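Local coordinates for Aureochrome1-like protein (Ochromonas danica, PDB 6I20) that probably senses blue light through an FMN-binding LOV domain, a member of the PAS family, as other aureochromes do, at residues A[27-37]-A[45-56]. Numbering follows the deposited sequence. Where two conformers were deposited one is given.
Sequences DNPIVYASQGF and LSEVLGRNCRFL. With FMN (flavin mononucleotide), chain E.
Asn52 reaches across to Asp27 and the flavin at once. Its CB packs 3.5 Å from Asp27 O; CG, anti to the backbone N (chi1 -175°), is carried in between Asp27 O and FMN O2'. Asn52 ND2 donates to Asp27 O at 2.9 Å, almost straight and in the amide plane. Asn52 OD1 accepts from the ribityl O2' of FMN at 2.8 Å and also from Arg54 N, closing an Asx turn.

Arg54 and Asp27 form an end-on salt bridge, Arg54 NH1 to Asp27 OD2 at 2.8 Å and NH2 to OD1, the two flat groups nearly coplanar, while NH2 also holds O1P of the FMN phosphate. A leucine in its place would probably leave both the Asp27 carboxylate and the phosphate without this cationic mate.

These residues form part of the flavin pocket of a LOV domain, the FMN-binding branch of the PAS fold. In one of its two conformers Cys53 SG lies 3.6 Å from FMN C4A, consistent with the cysteine that bonds C4A in light, and meets Phe37 CZ obliquely to the ring.

Deeper in, Ile30 N donates to Arg51 O and Ile30 O accepts from Gly50 N; its CD1 touches the Phe55 ring edge. Leu56 CD1 touches both Phe37 CE1 and FMN O4.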
# COMPACT_ATOMS: atom_id res chain seq x y z
N ASP A 27 -11.31 -8.24 6.42
CA ASP A 27 -11.03 -7.02 5.73
C ASP A 27 -9.56 -6.74 5.43
O ASP A 27 -9.20 -5.61 5.15
CB ASP A 27 -11.64 -5.81 6.47
CG ASP A 27 -12.01 -4.69 5.51
OD1 ASP A 27 -12.14 -4.93 4.28
OD2 ASP A 27 -12.17 -3.52 5.98
N ASN A 28 -8.75 -7.78 5.44
CA ASN A 28 -7.37 -7.68 4.98
C ASN A 28 -6.62 -6.48 5.56
O ASN A 28 -6.07 -5.62 4.82
CB ASN A 28 -7.35 -7.63 3.44
CG ASN A 28 -5.97 -7.78 2.83
OD1 ASN A 28 -5.06 -8.38 3.42
ND2 ASN A 28 -5.80 -7.22 1.65
N PRO A 29 -6.56 -6.42 6.90
CA PRO A 29 -5.97 -5.26 7.55
C PRO A 29 -4.45 -5.27 7.60
O PRO A 29 -3.80 -6.32 7.47
CB PRO A 29 -6.50 -5.38 8.95
CG PRO A 29 -6.54 -6.85 9.19
CD PRO A 29 -7.04 -7.39 7.88
N ILE A 30 -3.92 -4.10 7.87
CA ILE A 30 -2.50 -3.89 8.09
C ILE A 30 -2.08 -4.60 9.39
O ILE A 30 -2.69 -4.41 10.45
CB ILE A 30 -2.17 -2.41 8.19
CG1 ILE A 30 -2.48 -1.66 6.92
CG2 ILE A 30 -0.73 -2.17 8.61
CD1 ILE A 30 -2.52 -0.14 7.15
N VAL A 31 -1.00 -5.40 9.30
CA VAL A 31 -0.39 -6.07 10.45
C VAL A 31 1.04 -5.54 10.73
O VAL A 31 1.61 -5.88 11.78
CB VAL A 31 -0.37 -7.62 10.36
CG1 VAL A 31 -1.79 -8.18 10.42
CG2 VAL A 31 0.38 -8.08 9.11
N TYR A 32 1.59 -4.70 9.86
CA TYR A 32 2.89 -4.09 10.09
C TYR A 32 2.91 -2.81 9.24
O TYR A 32 2.50 -2.84 8.06
CB TYR A 32 4.05 -5.02 9.62
CG TYR A 32 5.39 -4.46 9.99
CD1 TYR A 32 6.04 -3.57 9.14
CD2 TYR A 32 5.99 -4.80 11.21
CE1 TYR A 32 7.27 -2.99 9.52
CE2 TYR A 32 7.20 -4.26 11.59
CZ TYR A 32 7.82 -3.34 10.74
OH TYR A 32 9.04 -2.80 11.15
N ALA A 33 3.40 -1.71 9.80
CA ALA A 33 3.55 -0.46 9.04
C ALA A 33 4.88 0.14 9.36
O ALA A 33 5.28 0.22 10.52
CB ALA A 33 2.45 0.54 9.38
N SER A 34 5.61 0.55 8.32
CA SER A 34 6.91 1.16 8.55
C SER A 34 6.86 2.57 9.05
O SER A 34 5.87 3.29 8.83
CB SER A 34 7.77 1.15 7.28
OG SER A 34 7.33 2.12 6.36
N GLN A 35 7.92 3.04 9.68
CA GLN A 35 8.03 4.42 10.08
C GLN A 35 7.79 5.39 8.95
O GLN A 35 7.15 6.40 9.13
CB GLN A 35 9.38 4.70 10.78
CG GLN A 35 9.51 6.15 11.24
CD GLN A 35 8.49 6.51 12.29
OE1 GLN A 35 8.49 5.89 13.36
NE2 GLN A 35 7.58 7.48 11.99
N GLY A 36 8.31 5.07 7.78
CA GLY A 36 8.15 5.93 6.62
C GLY A 36 6.69 6.10 6.25
O GLY A 36 6.27 7.19 5.87
N PHE A 37 5.93 5.01 6.30
CA PHE A 37 4.48 5.08 6.04
C PHE A 37 3.80 6.00 7.04
O PHE A 37 2.94 6.83 6.68
CB PHE A 37 3.86 3.70 6.10
CG PHE A 37 2.37 3.68 5.89
CD1 PHE A 37 1.84 3.61 4.61
CD2 PHE A 37 1.51 3.69 6.96
CE1 PHE A 37 0.47 3.57 4.40
CE2 PHE A 37 0.14 3.65 6.74
CZ PHE A 37 -0.38 3.58 5.48
N LEU A 45 1.17 4.64 14.57
CA LEU A 45 1.10 3.19 14.34
C LEU A 45 -0.18 2.58 14.94
O LEU A 45 -0.83 1.72 14.32
CB LEU A 45 2.33 2.48 14.95
CG LEU A 45 2.44 0.99 14.66
CD1 LEU A 45 2.50 0.67 13.16
CD2 LEU A 45 3.67 0.44 15.36
N SER A 46 -0.55 3.06 16.12
CA SER A 46 -1.75 2.59 16.82
C SER A 46 -3.05 2.95 16.11
O SER A 46 -4.09 2.41 16.50
CB SER A 46 -1.74 3.19 18.23
OG SER A 46 -1.62 4.59 18.13
N GLU A 47 -3.01 3.83 15.12
CA GLU A 47 -4.17 4.20 14.32
C GLU A 47 -4.25 3.43 13.02
O GLU A 47 -5.24 3.55 12.30
CB GLU A 47 -4.13 5.71 14.01
CG GLU A 47 -4.26 6.56 15.24
CD GLU A 47 -4.15 8.02 14.96
OE1 GLU A 47 -3.16 8.47 14.36
OE2 GLU A 47 -5.08 8.76 15.35
N VAL A 48 -3.20 2.69 12.66
CA VAL A 48 -3.16 2.00 11.36
C VAL A 48 -3.23 0.48 11.48
O VAL A 48 -3.87 -0.18 10.66
CB VAL A 48 -2.03 2.47 10.49
CG1 VAL A 48 -1.94 3.96 10.32
CG2 VAL A 48 -0.74 1.92 10.88
N LEU A 49 -2.56 -0.10 12.48
CA LEU A 49 -2.64 -1.55 12.63
C LEU A 49 -4.09 -1.96 12.85
O LEU A 49 -4.83 -1.29 13.58
CB LEU A 49 -1.79 -2.04 13.77
CG LEU A 49 -0.28 -1.81 13.64
CD1 LEU A 49 0.37 -2.26 14.93
CD2 LEU A 49 0.33 -2.47 12.42
N GLY A 50 -4.49 -3.06 12.20
CA GLY A 50 -5.88 -3.55 12.32
C GLY A 50 -6.88 -2.89 11.40
O GLY A 50 -8.07 -3.22 11.47
N ARG A 51 -6.41 -1.97 10.56
CA ARG A 51 -7.25 -1.24 9.62
C ARG A 51 -6.88 -1.59 8.18
O ARG A 51 -5.72 -1.82 7.87
CB ARG A 51 -7.06 0.27 9.82
CG ARG A 51 -7.38 0.73 11.24
CD ARG A 51 -8.88 0.78 11.46
NE ARG A 51 -9.58 1.43 10.37
CZ ARG A 51 -9.74 2.75 10.19
NH1 ARG A 51 -10.34 3.16 9.13
NH2 ARG A 51 -9.34 3.64 11.09
N ASN A 52 -7.87 -1.67 7.30
CA ASN A 52 -7.64 -1.73 5.86
C ASN A 52 -7.11 -0.38 5.39
O ASN A 52 -7.61 0.68 5.81
CB ASN A 52 -8.94 -2.08 5.14
CG ASN A 52 -8.74 -2.28 3.67
OD1 ASN A 52 -8.59 -1.31 2.94
ND2 ASN A 52 -8.73 -3.54 3.24
N CYS A 53 -6.16 -0.39 4.46
CA CYS A 53 -5.49 0.83 3.99
C CYS A 53 -6.39 1.82 3.17
O CYS A 53 -5.96 2.94 2.87
CB CYS A 53 -4.20 0.44 3.23
SG CYS A 53 -2.78 1.48 3.55
N ARG A 54 -7.65 1.44 2.91
CA ARG A 54 -8.54 2.33 2.20
C ARG A 54 -8.79 3.63 2.94
O ARG A 54 -9.36 4.55 2.36
CB ARG A 54 -9.86 1.65 1.86
CG ARG A 54 -10.82 1.52 3.01
CD ARG A 54 -12.17 0.98 2.58
NE ARG A 54 -12.13 -0.39 2.15
CZ ARG A 54 -12.14 -1.44 2.96
NH1 ARG A 54 -12.22 -1.31 4.27
NH2 ARG A 54 -12.06 -2.67 2.44
N PHE A 55 -8.45 3.72 4.23
CA PHE A 55 -8.57 4.99 4.94
C PHE A 55 -7.79 6.15 4.33
O PHE A 55 -8.01 7.32 4.64
CB PHE A 55 -8.27 4.87 6.46
CG PHE A 55 -6.83 4.51 6.79
CD1 PHE A 55 -5.84 5.48 6.78
CD2 PHE A 55 -6.47 3.21 7.10
CE1 PHE A 55 -4.54 5.14 7.08
CE2 PHE A 55 -5.16 2.87 7.37
CZ PHE A 55 -4.19 3.83 7.33
N LEU A 56 -6.84 5.80 3.46
CA LEU A 56 -6.08 6.82 2.70
C LEU A 56 -6.82 7.41 1.53
O LEU A 56 -6.38 8.39 0.93
CB LEU A 56 -4.74 6.24 2.24
CG LEU A 56 -3.77 5.86 3.33
CD1 LEU A 56 -2.50 5.27 2.71
CD2 LEU A 56 -3.40 7.03 4.23
N1 FMN E . -4.92 1.85 -0.98
C2 FMN E . -4.52 3.14 -1.00
O2 FMN E . -5.32 4.01 -1.41
N3 FMN E . -3.30 3.54 -0.57
C4 FMN E . -2.36 2.65 -0.12
O4 FMN E . -1.21 3.06 0.20
C4A FMN E . -2.75 1.29 -0.05
N5 FMN E . -1.87 0.35 0.43
C5A FMN E . -2.26 -0.95 0.39
C6 FMN E . -1.37 -1.95 0.85
C7 FMN E . -1.71 -3.27 0.84
C7M FMN E . -0.70 -4.34 1.31
C8 FMN E . -2.99 -3.69 0.36
C8M FMN E . -3.37 -5.13 0.32
C9 FMN E . -3.87 -2.73 -0.09
C9A FMN E . -3.55 -1.38 -0.11
N10 FMN E . -4.48 -0.40 -0.51
C10 FMN E . -4.07 0.90 -0.54
C1' FMN E . -5.76 -0.76 -1.12
C2' FMN E . -6.94 -0.92 -0.16
O2' FMN E . -6.45 -1.49 1.07
C3' FMN E . -7.96 -1.86 -0.77
O3' FMN E . -7.38 -3.12 -1.14
C4' FMN E . -8.70 -1.30 -1.97
O4' FMN E . -9.24 -0.03 -1.60
C5' FMN E . -9.88 -2.24 -2.38
O5' FMN E . -10.53 -2.80 -1.18
P FMN E . -12.07 -3.25 -1.34
O1P FMN E . -12.51 -3.68 0.01
O2P FMN E . -12.80 -2.07 -1.84
O3P FMN E . -12.00 -4.38 -2.36
O HOH W 1 -5.32 -3.14 3.55